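Local coordinates for intramolecular trans-sialidase (Macrobdella decora, PDB 3SLI), which cleaves sialic acid from sialoglycoconjugates by an intramolecular trans-sialidase reaction, releasing 2,7-anhydro-Neu5Ac, at residues L41-T46 and N111-K116; G77-E82 and C124-N129; E8-D13 and I172-V177; Q52-V57 and I71-S76; S99-Y104 and Y622-P627. All blocks are in the same frame, centred on the assembly; numbering follows the deposited sequence.

How the interactions relate
From the N terminus, strand 5-14 meets strand 170-178 in interaction 3, closing the long loop within which interactions 1, 2 and 4 are nested. Interaction 1 joins 41-46 to 111-116 and encloses interaction 4, the hairpin 52-57 with 71-76. Interaction 2 follows interaction 4 in series and crosses interaction 1, since 77-82 lies inside its loop and 124-129 beyond it. Interactions 1 and 3 build one sheet of the N-terminal domain and interaction 4 the other; interaction 2 packs one sheet on the other. Interaction 5 starts at 99-104, inside the loops of interactions 1, 2 and 3, crosses all three, and ties this domain to the beta-propeller over more than 500 residues.

Interaction 1 of 5, residues L41-T46 and N111-K116; sequences LSYKST and NTVALK
Backbone hydrogen bonds between Leu41 and Val113 and between Tyr43 and Asn111 fix this antiparallel register. Leu41 N gives to Val113 O and Val113 N returns to Leu41 O, both at 2.9 Å; Tyr43 N to Asn111 O and Asn111 N to Tyr43 O complete the second reciprocal pair. Between them, Ser42 and Thr112 form the non-hydrogen-bonded pair, their CA atoms 4.3 Å apart. Here Ser42 CA lies 3.3 Å from Asn111 O, a CA-H...O contact that adds to the backbone pairing.

Apolar contacts lie on the face of Leu41, Tyr43, Asn111 and Val113. Tyr43 has CG between its backbone N and carbonyl carbon (chi1 76°), which swings the ring across the neighbouring strand. CE1 thereby comes to 3.6 Å from Asn111 CB, while Val113 CG1 stands at the ring edge, 4.0 Å from the same CE1. The other methyl of Val113, CG2, meets Leu41 CD2 at 3.9 Å.

Polar contacts on the face of Ser42 and Thr112 are indirect: one water bridges them, 3.0 Å from Ser42 OG and 2.7 Å from Thr112 OG1. The threonine hydroxyl is also hydrogen-bonded to Thr194. With one face largely apolar and turned to Leu54 and Ile73 of the second sheet, the pair is characteristic of strands in a concanavalin-like beta sandwich.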
# COMPACT_ATOMS: atom_id res chain seq x y z
N LEU A 41 24.33 14.23 -5.73
CA LEU A 41 25.10 13.19 -6.39
C LEU A 41 24.28 12.08 -7.01
O LEU A 41 23.16 11.79 -6.58
CB LEU A 41 26.18 12.62 -5.47
CG LEU A 41 25.93 11.83 -4.19
CD1 LEU A 41 27.23 11.11 -3.85
CD2 LEU A 41 25.53 12.73 -3.03
N SER A 42 24.84 11.54 -8.08
CA SER A 42 24.25 10.45 -8.85
C SER A 42 25.13 9.24 -8.53
O SER A 42 26.35 9.33 -8.60
CB SER A 42 24.37 10.80 -10.34
OG SER A 42 23.82 9.80 -11.17
N TYR A 43 24.52 8.11 -8.18
CA TYR A 43 25.31 6.92 -7.85
C TYR A 43 24.61 5.64 -8.28
O TYR A 43 23.39 5.63 -8.48
CB TYR A 43 25.55 6.83 -6.33
CG TYR A 43 24.32 6.35 -5.57
CD1 TYR A 43 23.35 7.26 -5.16
CD2 TYR A 43 24.09 4.98 -5.36
CE1 TYR A 43 22.17 6.82 -4.56
CE2 TYR A 43 22.90 4.54 -4.76
CZ TYR A 43 21.95 5.46 -4.37
OH TYR A 43 20.76 5.06 -3.82
N LYS A 44 25.38 4.56 -8.34
CA LYS A 44 24.88 3.23 -8.68
C LYS A 44 25.57 2.28 -7.70
O LYS A 44 26.80 2.16 -7.73
CB LYS A 44 25.26 2.85 -10.12
CG LYS A 44 24.92 1.42 -10.47
CD LYS A 44 25.09 1.14 -11.96
CE LYS A 44 26.54 1.17 -12.39
NZ LYS A 44 26.66 0.92 -13.86
N SER A 45 24.81 1.68 -6.79
CA SER A 45 25.38 0.75 -5.82
C SER A 45 25.41 -0.69 -6.33
O SER A 45 24.40 -1.21 -6.80
CB SER A 45 24.60 0.79 -4.50
OG SER A 45 25.15 -0.12 -3.56
N THR A 46 26.58 -1.32 -6.24
CA THR A 46 26.74 -2.71 -6.66
C THR A 46 27.03 -3.58 -5.43
O THR A 46 27.29 -4.78 -5.53
CB THR A 46 27.91 -2.87 -7.69
OG1 THR A 46 29.12 -2.34 -7.13
CG2 THR A 46 27.59 -2.13 -8.98
N ASN A 111 20.64 6.40 -9.05
CA ASN A 111 19.66 7.15 -8.28
C ASN A 111 20.32 8.51 -8.12
O ASN A 111 21.56 8.61 -8.14
CB ASN A 111 19.41 6.52 -6.90
CG ASN A 111 18.71 5.16 -6.98
OD1 ASN A 111 19.35 4.14 -7.24
ND2 ASN A 111 17.41 5.15 -6.74
N THR A 112 19.52 9.56 -8.02
CA THR A 112 20.06 10.91 -7.85
C THR A 112 19.50 11.45 -6.55
O THR A 112 18.28 11.52 -6.35
CB THR A 112 19.67 11.81 -9.05
OG1 THR A 112 19.91 11.09 -10.27
CG2 THR A 112 20.52 13.09 -9.05
N VAL A 113 20.41 11.84 -5.65
CA VAL A 113 20.02 12.34 -4.34
C VAL A 113 20.63 13.72 -4.03
O VAL A 113 21.57 14.15 -4.70
CB VAL A 113 20.43 11.32 -3.23
CG1 VAL A 113 19.92 9.94 -3.60
CG2 VAL A 113 21.95 11.29 -3.04
N ALA A 114 20.08 14.38 -3.02
CA ALA A 114 20.56 15.70 -2.62
C ALA A 114 20.26 16.01 -1.17
O ALA A 114 19.21 15.62 -0.63
CB ALA A 114 19.96 16.79 -3.50
N LEU A 115 21.19 16.70 -0.53
CA LEU A 115 21.01 17.13 0.84
C LEU A 115 21.21 18.64 0.82
O LEU A 115 22.21 19.13 0.27
CB LEU A 115 22.03 16.51 1.79
CG LEU A 115 21.96 17.28 3.11
CD1 LEU A 115 20.83 16.74 3.98
CD2 LEU A 115 23.27 17.27 3.82
N LYS A 116 20.28 19.36 1.41
CA LYS A 116 20.35 20.80 1.48
C LYS A 116 20.46 21.21 2.96
O LYS A 116 19.62 20.82 3.78
CB LYS A 116 19.09 21.39 0.84
CG LYS A 116 18.85 22.86 1.05
CD LYS A 116 17.50 23.21 0.45
CE LYS A 116 17.10 24.62 0.74
NZ LYS A 116 15.84 24.94 0.01
O HOH W 1 21.61 11.32 -12.41

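Interaction 2 of 5, residues G77-E82 and C124-N129; sequences GGIGIE and CRLFAN
Leu126 reaches across from strand 123-128 to Gly80 and Ile81 of strand 79-85, and its side chain carries most of the contact. The CA-CB bond points at the opposing strand, but CB itself has no partner there within 4.2 Å. At CG the chain divides. CD1 continues the extended line, anti to CA (chi2 175°), and therefore projects furthest: it ends 3.6 Å from Gly80 CA, the shortest approach between the two segments, and 4.1 Å from Ile79 O. CD2 branches toward Ile81 and lies 4.2 Å from its CG2, the two side chains passing each other in opposite directions. On the other flank of CD1, Ile79 CG2 is a looser neighbour at 4.5 Å.

The tip of the leucine thus rests on the Gly80 backbone at CA, between Ile79 and Ile81. No hydrogen bond joins the segments, and the strand axes are 8.3 Å apart, too far for backbone pairing; the contact is purely van der Waals. Leu115 and Val113, on the strand beside 123-128, extend the same apolar layer by touching Ile81 and Ile79.

Axes at that spacing, 151° apart in direction, with apolar side chains filling the layer between them, are the mark of two sheets packed face to face in a beta sandwich, here the concanavalin-like N-terminal domain.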
# COMPACT_ATOMS: atom_id res chain seq x y z
N GLY A 77 17.16 0.20 0.61
CA GLY A 77 16.63 1.41 -0.01
C GLY A 77 16.45 2.65 0.85
O GLY A 77 15.87 3.64 0.38
N GLY A 78 16.92 2.62 2.09
CA GLY A 78 16.80 3.80 2.93
C GLY A 78 17.87 4.82 2.58
O GLY A 78 18.87 4.49 1.93
N ILE A 79 17.64 6.08 2.94
CA ILE A 79 18.61 7.14 2.68
C ILE A 79 18.59 8.08 3.87
O ILE A 79 17.54 8.29 4.49
CB ILE A 79 18.29 7.95 1.38
CG1 ILE A 79 19.45 8.90 1.05
CG2 ILE A 79 17.00 8.76 1.54
CD1 ILE A 79 19.27 9.63 -0.25
N GLY A 80 19.75 8.62 4.23
CA GLY A 80 19.79 9.54 5.35
C GLY A 80 21.14 10.21 5.54
O GLY A 80 22.06 10.05 4.72
N ILE A 81 21.23 10.98 6.61
CA ILE A 81 22.46 11.68 6.95
C ILE A 81 22.65 11.56 8.46
O ILE A 81 21.71 11.23 9.20
CB ILE A 81 22.40 13.21 6.65
CG1 ILE A 81 21.22 13.86 7.40
CG2 ILE A 81 22.31 13.46 5.16
CD1 ILE A 81 21.45 15.28 7.81
N GLU A 82 23.88 11.81 8.88
CA GLU A 82 24.24 11.85 10.29
C GLU A 82 25.28 12.97 10.34
O GLU A 82 26.22 12.97 9.55
CB GLU A 82 24.84 10.53 10.78
CG GLU A 82 23.87 9.36 10.80
CD GLU A 82 24.45 8.15 11.51
OE1 GLU A 82 25.38 7.51 10.96
OE2 GLU A 82 23.98 7.83 12.62
N CYS A 124 17.34 21.26 7.33
CA CYS A 124 18.05 20.26 6.53
C CYS A 124 16.97 19.52 5.73
O CYS A 124 15.91 19.20 6.27
CB CYS A 124 18.80 19.26 7.44
SG CYS A 124 20.33 19.88 8.27
N ARG A 125 17.21 19.28 4.45
CA ARG A 125 16.24 18.59 3.60
C ARG A 125 16.90 17.55 2.70
O ARG A 125 17.97 17.79 2.15
CB ARG A 125 15.43 19.59 2.78
CG ARG A 125 14.40 20.33 3.60
CD ARG A 125 13.39 21.07 2.75
NE ARG A 125 12.13 21.20 3.48
CZ ARG A 125 11.24 22.17 3.29
NH1 ARG A 125 11.47 23.12 2.41
NH2 ARG A 125 10.13 22.19 4.01
N LEU A 126 16.26 16.39 2.58
CA LEU A 126 16.77 15.30 1.75
C LEU A 126 15.86 15.08 0.56
O LEU A 126 14.63 15.09 0.71
CB LEU A 126 16.85 13.99 2.55
CG LEU A 126 18.14 13.59 3.28
CD1 LEU A 126 17.86 12.32 4.07
CD2 LEU A 126 19.28 13.37 2.29
N PHE A 127 16.45 14.83 -0.61
CA PHE A 127 15.71 14.61 -1.84
C PHE A 127 16.27 13.39 -2.54
O PHE A 127 17.45 13.06 -2.39
CB PHE A 127 15.90 15.80 -2.82
CG PHE A 127 15.49 17.13 -2.27
CD1 PHE A 127 16.32 17.85 -1.40
CD2 PHE A 127 14.27 17.70 -2.64
CE1 PHE A 127 15.95 19.09 -0.90
CE2 PHE A 127 13.88 18.95 -2.15
CZ PHE A 127 14.73 19.65 -1.27
N ALA A 128 15.43 12.75 -3.34
CA ALA A 128 15.86 11.60 -4.13
C ALA A 128 14.88 11.37 -5.26
O ALA A 128 13.67 11.50 -5.07
CB ALA A 128 15.99 10.35 -3.28
N ASN A 129 15.43 11.14 -6.44
CA ASN A 129 14.66 10.85 -7.64
C ASN A 129 13.44 11.74 -7.88
O ASN A 129 12.35 11.26 -8.23
CB ASN A 129 14.28 9.37 -7.66
CG ASN A 129 15.50 8.45 -7.62
OD1 ASN A 129 16.60 8.83 -8.04
ND2 ASN A 129 15.32 7.25 -7.09

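Interaction 3 of 5, residues E8-D13 and I172-V177; sequences EKNNVD and IGDIKV
Lys9 and Ile175 exchange two backbone hydrogen bonds, N to O in each direction at 3.0 Å, and Val12 and Ile172 also exchange two, slightly shorter. Between these pairs Asn11 N gives to Gly173 O at 2.9 Å, and it comes from well above the carbonyl plane rather than onto a lone pair. This irregular bond lies beside a classic beta bulge, in which Gly173 and Asp174 both face Ser42 on the next strand.

Side-chain polar groups fill the face of Glu8, Asn10, Asp174 and Lys176. Asn10 ND2 gives a long bond of 3.3 Å to Asp174 OD1, which accepts it on its anti lone pair, away from OD2, and lies tilted 24° from the Asn10 amide plane. OD2 is taken by Lys176 NZ, 2.9 Å away on the syn side. Glu8 and Lys176 lie side by side and point the same way, which brings NZ to 3.4 Å from Glu8 OE2, a weak bond within a salt bridge; Glu8 OE1 rests 3.4 Å from Lys176 CE.

Lys176 thus sits between two carboxylates whose nearest oxygens are 4.4 Å apart. Its positive charge would offset their mutual repulsion and probably favours both being ionised, although the exposure of Glu8 to solvent should weaken the effect.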
# COMPACT_ATOMS: atom_id res chain seq x y z
N GLU A 8 33.54 19.34 -7.67
CA GLU A 8 32.75 18.58 -8.61
C GLU A 8 33.61 17.43 -9.09
O GLU A 8 34.82 17.59 -9.28
CB GLU A 8 32.29 19.43 -9.80
CG GLU A 8 31.42 18.65 -10.77
CD GLU A 8 30.86 19.49 -11.91
OE1 GLU A 8 30.51 20.67 -11.68
OE2 GLU A 8 30.76 18.95 -13.04
N LYS A 9 33.00 16.27 -9.25
CA LYS A 9 33.71 15.08 -9.70
C LYS A 9 32.75 14.28 -10.56
O LYS A 9 31.53 14.34 -10.36
CB LYS A 9 34.18 14.26 -8.49
CG LYS A 9 35.48 13.51 -8.70
CD LYS A 9 36.67 14.46 -8.77
CE LYS A 9 37.97 13.68 -8.89
NZ LYS A 9 37.96 12.77 -10.06
N ASN A 10 33.28 13.49 -11.48
CA ASN A 10 32.45 12.73 -12.39
C ASN A 10 33.00 11.33 -12.68
O ASN A 10 34.21 11.12 -12.71
CB ASN A 10 32.31 13.54 -13.69
CG ASN A 10 31.58 12.80 -14.78
OD1 ASN A 10 32.18 12.38 -15.77
ND2 ASN A 10 30.27 12.64 -14.62
N ASN A 11 32.08 10.37 -12.84
CA ASN A 11 32.40 8.97 -13.14
C ASN A 11 33.49 8.34 -12.28
O ASN A 11 34.54 7.92 -12.78
CB ASN A 11 32.72 8.80 -14.63
CG ASN A 11 31.59 9.27 -15.54
OD1 ASN A 11 30.42 9.34 -15.12
ND2 ASN A 11 31.92 9.61 -16.78
N VAL A 12 33.23 8.24 -10.98
CA VAL A 12 34.19 7.67 -10.05
C VAL A 12 33.80 6.25 -9.61
O VAL A 12 32.76 6.06 -8.97
CB VAL A 12 34.33 8.56 -8.79
CG1 VAL A 12 35.38 7.99 -7.86
CG2 VAL A 12 34.68 10.00 -9.18
N ASP A 13 34.61 5.27 -9.97
CA ASP A 13 34.35 3.88 -9.58
C ASP A 13 34.98 3.61 -8.22
O ASP A 13 36.16 3.90 -8.00
CB ASP A 13 34.92 2.90 -10.61
CG ASP A 13 34.13 2.90 -11.91
OD1 ASP A 13 32.92 3.18 -11.88
OD2 ASP A 13 34.73 2.60 -12.96
N ILE A 172 30.05 6.47 -8.48
CA ILE A 172 29.51 7.79 -8.17
C ILE A 172 29.50 8.44 -9.57
O ILE A 172 30.55 8.77 -10.11
CB ILE A 172 30.41 8.61 -7.22
CG1 ILE A 172 30.55 7.92 -5.85
CG2 ILE A 172 29.82 10.02 -7.02
CD1 ILE A 172 29.24 7.76 -5.10
N GLY A 173 28.32 8.50 -10.18
CA GLY A 173 28.19 9.07 -11.50
C GLY A 173 28.60 10.53 -11.55
O GLY A 173 29.31 10.97 -12.46
N ASP A 174 28.19 11.29 -10.54
CA ASP A 174 28.51 12.70 -10.48
C ASP A 174 28.26 13.22 -9.08
O ASP A 174 27.42 12.70 -8.35
CB ASP A 174 27.61 13.46 -11.47
CG ASP A 174 28.13 14.85 -11.79
OD1 ASP A 174 29.00 14.97 -12.69
OD2 ASP A 174 27.68 15.82 -11.15
N ILE A 175 29.05 14.22 -8.68
CA ILE A 175 28.88 14.87 -7.39
C ILE A 175 29.23 16.35 -7.55
O ILE A 175 30.20 16.70 -8.22
CB ILE A 175 29.73 14.25 -6.25
CG1 ILE A 175 29.42 14.99 -4.94
CG2 ILE A 175 31.23 14.31 -6.56
CD1 ILE A 175 30.17 14.49 -3.74
N LYS A 176 28.39 17.20 -6.97
CA LYS A 176 28.57 18.64 -6.99
C LYS A 176 28.30 19.11 -5.57
O LYS A 176 27.27 18.75 -4.97
CB LYS A 176 27.57 19.32 -7.94
CG LYS A 176 27.89 19.17 -9.41
CD LYS A 176 26.82 19.83 -10.26
CE LYS A 176 27.21 19.86 -11.73
NZ LYS A 176 27.44 18.50 -12.30
N VAL A 177 29.23 19.87 -5.02
CA VAL A 177 29.11 20.40 -3.67
C VAL A 177 29.08 21.93 -3.79
O VAL A 177 30.02 22.52 -4.34
CB VAL A 177 30.33 19.99 -2.79
CG1 VAL A 177 30.16 20.48 -1.37
CG2 VAL A 177 30.52 18.48 -2.82

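Interaction 4 of 5, residues Q52-V57 and I71-S76; sequences QSLFSV and IYITNS
Ile71 O is approached by two successive backbone N-H groups of segment 52-57, where the chain turns a corner. Leu54 N gives it a short bond of 2.7 Å, lying in the carbonyl plane, and Phe55 N adds a weak one at 3.5 Å. Two residues opposite one define a classic beta bulge, and the register moves by one residue between Ser53 and Phe55. Within the bulge Ile71 N returns a bond to Phe55 O at 2.9 Å; before it, Gln52 and Ile73 exchange N-H...O bonds in both directions.

The side chain of Leu54 is turned toward the opposite strand and carries the apolar part of the contact. It meets Ile73 at about a right angle, CD1 facing Ile73 CG1 and CD2 facing Ile73 CG2, each at 3.8 Å. Ile73 places CG1 between its own backbone N and carbonyl carbon (chi1 51°), which brings this carbon to 3.6 Å from Gln52 O and CD1 to 4.0 Å from Gln52 CB. The Gln52 amide is held from outside the pair: OE1 bonds to Ser45 OG, and NE2 to backbone oxygens of Ser47 and Asn49.

Strands 51-58 and 67-74 form a hairpin in the six-stranded sheet, where strand 152-155 lies next to 51-58 and strand 79-85 next to 67-74. Leu54 and Ile73 touch Tyr43, and Leu54 also touches Leu41, on strand 37-45 of the opposing sheet.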
# COMPACT_ATOMS: atom_id res chain seq x y z
N GLN A 52 25.87 2.23 3.48
CA GLN A 52 26.85 2.68 2.51
C GLN A 52 26.90 4.21 2.37
O GLN A 52 25.97 4.83 1.84
CB GLN A 52 26.55 2.04 1.14
CG GLN A 52 26.54 0.52 1.15
CD GLN A 52 26.18 -0.09 -0.19
OE1 GLN A 52 26.66 0.35 -1.24
NE2 GLN A 52 25.33 -1.11 -0.16
N SER A 53 27.98 4.81 2.89
CA SER A 53 28.17 6.26 2.79
C SER A 53 28.48 6.60 1.34
O SER A 53 29.29 5.93 0.70
CB SER A 53 29.38 6.72 3.63
OG SER A 53 29.15 6.59 5.02
N LEU A 54 27.81 7.63 0.84
CA LEU A 54 28.02 8.11 -0.52
C LEU A 54 29.10 9.20 -0.50
O LEU A 54 30.03 9.20 -1.31
CB LEU A 54 26.71 8.71 -1.03
CG LEU A 54 25.77 7.89 -1.91
CD1 LEU A 54 26.04 6.41 -1.80
CD2 LEU A 54 24.34 8.24 -1.57
N PHE A 55 28.99 10.09 0.48
CA PHE A 55 29.90 11.22 0.65
C PHE A 55 30.02 11.53 2.13
O PHE A 55 29.02 11.51 2.85
CB PHE A 55 29.30 12.44 -0.09
CG PHE A 55 30.01 13.74 0.18
CD1 PHE A 55 31.15 14.08 -0.54
CD2 PHE A 55 29.52 14.64 1.13
CE1 PHE A 55 31.80 15.31 -0.32
CE2 PHE A 55 30.16 15.86 1.36
CZ PHE A 55 31.30 16.19 0.63
N SER A 56 31.24 11.84 2.59
CA SER A 56 31.47 12.17 3.99
C SER A 56 32.64 13.15 4.18
O SER A 56 33.54 13.24 3.34
CB SER A 56 31.77 10.91 4.82
OG SER A 56 32.98 10.30 4.40
N VAL A 57 32.60 13.85 5.29
CA VAL A 57 33.63 14.81 5.66
C VAL A 57 33.72 14.66 7.18
O VAL A 57 32.70 14.69 7.87
CB VAL A 57 33.22 16.28 5.32
CG1 VAL A 57 34.36 17.24 5.66
CG2 VAL A 57 32.86 16.41 3.85
N ILE A 71 26.33 11.31 4.04
CA ILE A 71 25.05 11.06 3.37
C ILE A 71 25.21 9.58 3.01
O ILE A 71 26.21 9.21 2.40
CB ILE A 71 24.91 11.86 2.05
CG1 ILE A 71 24.99 13.37 2.33
CG2 ILE A 71 23.58 11.52 1.36
CD1 ILE A 71 25.01 14.21 1.06
N TYR A 72 24.23 8.75 3.37
CA TYR A 72 24.33 7.31 3.11
C TYR A 72 23.04 6.71 2.58
O TYR A 72 21.98 7.33 2.65
CB TYR A 72 24.72 6.57 4.42
CG TYR A 72 23.62 6.58 5.48
CD1 TYR A 72 22.59 5.63 5.45
CD2 TYR A 72 23.55 7.58 6.44
CE1 TYR A 72 21.52 5.70 6.33
CE2 TYR A 72 22.48 7.66 7.33
CZ TYR A 72 21.46 6.71 7.26
OH TYR A 72 20.38 6.80 8.11
N ILE A 73 23.15 5.48 2.08
CA ILE A 73 22.01 4.70 1.59
C ILE A 73 22.14 3.32 2.26
O ILE A 73 23.21 2.98 2.79
CB ILE A 73 21.98 4.55 0.04
CG1 ILE A 73 23.33 4.06 -0.50
CG2 ILE A 73 21.55 5.87 -0.61
CD1 ILE A 73 23.30 2.67 -1.11
N THR A 74 21.06 2.55 2.29
CA THR A 74 21.11 1.22 2.89
C THR A 74 20.73 0.19 1.83
O THR A 74 20.08 0.54 0.84
CB THR A 74 20.14 1.08 4.10
OG1 THR A 74 18.79 0.98 3.64
CG2 THR A 74 20.28 2.27 5.05
N ASN A 75 21.09 -1.07 2.05
CA ASN A 75 20.76 -2.11 1.08
C ASN A 75 19.26 -2.36 0.97
O ASN A 75 18.82 -3.08 0.07
CB ASN A 75 21.55 -3.40 1.34
CG ASN A 75 21.21 -4.08 2.68
OD1 ASN A 75 21.85 -5.07 3.04
ND2 ASN A 75 20.24 -3.57 3.41
N SER A 76 18.48 -1.76 1.86
CA SER A 76 17.03 -1.90 1.84
C SER A 76 16.36 -0.64 1.27
O SER A 76 15.16 -0.42 1.48
CB SER A 76 16.49 -2.22 3.23
OG SER A 76 16.82 -1.21 4.16

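Interaction 5 of 5, residues S99-Y104 and Y622-P627; sequences SVRALY and YAVDTP
The Arg101 guanidinium and the Asp625 carboxylate are nearly parallel in plane (14°), but the side chains cross obliquely and no stack forms. Asp625 OD2 is 3.5 Å from Arg101 NE and well out of the guanidinium plane, so this salt bridge works through charge alone, with no N-H directed at the oxygen. One guanidinium face carries Tyr104 CD1, 3.4 Å above the plane and toward its rim. At the edge lie two carbonyl oxygens, Leu103 O and Val624 O. NE and NH2 together grip Leu103 O side-on, at 3.0 and 2.9 Å; two N-H groups of one edge thus share a single oxygen, which limits rotation of the guanidinium. Arg101 NH1 has a further partner, Glu668, in a salt bridge.

Asp625 OD1 is a second centre. Leu103 N and Thr626 N, each 2.8 Å from Asp625 OD1, come to it from opposite faces of the carboxylate plane, and Ala102 N adds a weak bond. The aspartate gets there because CG stands roughly anti to the backbone N (chi1 -152°), beside the carbonyl carbon. OD2 meanwhile forms a salt bridge with Lys650, so both carboxylate oxygens are engaged. Smaller contacts complete the joint: Ala102 CB touches Thr626 OG1 at 3.4 Å, and Leu103 CB packs against Asp625 OD1 at 3.6 Å.

Segment 99-104 runs into short strand 103-104, which borders strand 107-118 of the N-terminal sandwich, whereas 622-627 leaves the edge strand 614-623 of a propeller sheet. Tyr648 and Glu668, from strands 644-649 and 665-670, stand against Arg101 and Val624, so the contact lies at the junction between the two domains.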
# COMPACT_ATOMS: atom_id res chain seq x y z
N SER A 99 13.50 4.84 -0.02
CA SER A 99 13.61 6.06 -0.82
C SER A 99 14.31 5.86 -2.16
O SER A 99 14.07 6.62 -3.11
CB SER A 99 14.36 7.14 -0.04
OG SER A 99 13.65 7.52 1.13
N VAL A 100 15.19 4.87 -2.23
CA VAL A 100 15.95 4.58 -3.44
C VAL A 100 15.84 3.09 -3.79
O VAL A 100 15.35 2.30 -2.97
CB VAL A 100 17.45 4.97 -3.27
CG1 VAL A 100 17.57 6.47 -2.99
CG2 VAL A 100 18.10 4.19 -2.13
N ARG A 101 16.27 2.71 -4.98
CA ARG A 101 16.23 1.30 -5.38
C ARG A 101 17.61 0.89 -5.87
O ARG A 101 18.49 1.74 -6.01
CB ARG A 101 15.15 1.04 -6.44
CG ARG A 101 15.44 1.55 -7.86
CD ARG A 101 14.27 1.23 -8.79
NE ARG A 101 14.01 -0.22 -8.87
CZ ARG A 101 12.82 -0.76 -9.12
NH1 ARG A 101 11.75 0.00 -9.30
NH2 ARG A 101 12.70 -2.08 -9.23
N ALA A 102 17.84 -0.40 -6.10
CA ALA A 102 19.15 -0.85 -6.54
C ALA A 102 19.13 -1.48 -7.92
O ALA A 102 20.02 -1.22 -8.74
CB ALA A 102 19.73 -1.84 -5.53
N LEU A 103 18.07 -2.22 -8.20
CA LEU A 103 17.95 -2.92 -9.46
C LEU A 103 16.58 -2.73 -10.08
O LEU A 103 15.57 -2.69 -9.36
CB LEU A 103 18.24 -4.40 -9.23
CG LEU A 103 18.36 -5.34 -10.42
CD1 LEU A 103 19.55 -6.26 -10.20
CD2 LEU A 103 17.06 -6.13 -10.61
N TYR A 104 16.55 -2.55 -11.39
CA TYR A 104 15.31 -2.37 -12.15
C TYR A 104 15.45 -3.11 -13.47
O TYR A 104 16.37 -2.84 -14.26
CB TYR A 104 15.06 -0.90 -12.40
CG TYR A 104 13.82 -0.61 -13.21
CD1 TYR A 104 12.55 -0.90 -12.71
CD2 TYR A 104 13.91 -0.01 -14.46
CE1 TYR A 104 11.40 -0.57 -13.43
CE2 TYR A 104 12.77 0.32 -15.19
CZ TYR A 104 11.52 0.04 -14.67
OH TYR A 104 10.40 0.41 -15.37
N TYR A 622 11.08 -14.23 -11.03
CA TYR A 622 11.73 -13.01 -11.47
C TYR A 622 11.84 -12.06 -10.29
O TYR A 622 10.82 -11.73 -9.67
CB TYR A 622 10.89 -12.37 -12.58
CG TYR A 622 11.45 -11.10 -13.14
CD1 TYR A 622 12.32 -11.12 -14.22
CD2 TYR A 622 11.09 -9.86 -12.59
CE1 TYR A 622 12.83 -9.94 -14.76
CE2 TYR A 622 11.59 -8.67 -13.12
CZ TYR A 622 12.46 -8.73 -14.21
OH TYR A 622 12.95 -7.57 -14.75
N ALA A 623 13.06 -11.66 -9.95
CA ALA A 623 13.30 -10.74 -8.83
C ALA A 623 13.16 -9.30 -9.32
O ALA A 623 13.87 -8.87 -10.22
CB ALA A 623 14.69 -10.96 -8.23
N VAL A 624 12.23 -8.56 -8.71
CA VAL A 624 11.96 -7.18 -9.09
C VAL A 624 13.06 -6.19 -8.68
O VAL A 624 13.24 -5.16 -9.33
CB VAL A 624 10.58 -6.76 -8.53
CG1 VAL A 624 10.40 -5.24 -8.54
CG2 VAL A 624 9.48 -7.43 -9.37
N ASP A 625 13.82 -6.54 -7.64
CA ASP A 625 14.89 -5.68 -7.13
C ASP A 625 15.86 -6.58 -6.34
O ASP A 625 15.91 -7.78 -6.60
CB ASP A 625 14.30 -4.58 -6.23
CG ASP A 625 15.14 -3.30 -6.20
OD1 ASP A 625 16.39 -3.37 -6.27
OD2 ASP A 625 14.54 -2.21 -6.09
N THR A 626 16.62 -6.00 -5.42
CA THR A 626 17.57 -6.77 -4.61
C THR A 626 16.83 -7.38 -3.40
O THR A 626 15.75 -6.92 -3.03
CB THR A 626 18.84 -5.92 -4.26
OG1 THR A 626 18.46 -4.59 -3.89
CG2 THR A 626 19.78 -5.86 -5.46
N PRO A 627 17.42 -8.41 -2.75
CA PRO A 627 16.81 -9.08 -1.59
C PRO A 627 16.30 -8.28 -0.40
O PRO A 627 15.33 -8.70 0.25
CB PRO A 627 17.87 -10.10 -1.17
CG PRO A 627 18.59 -10.39 -2.46
CD PRO A 627 18.74 -9.01 -3.04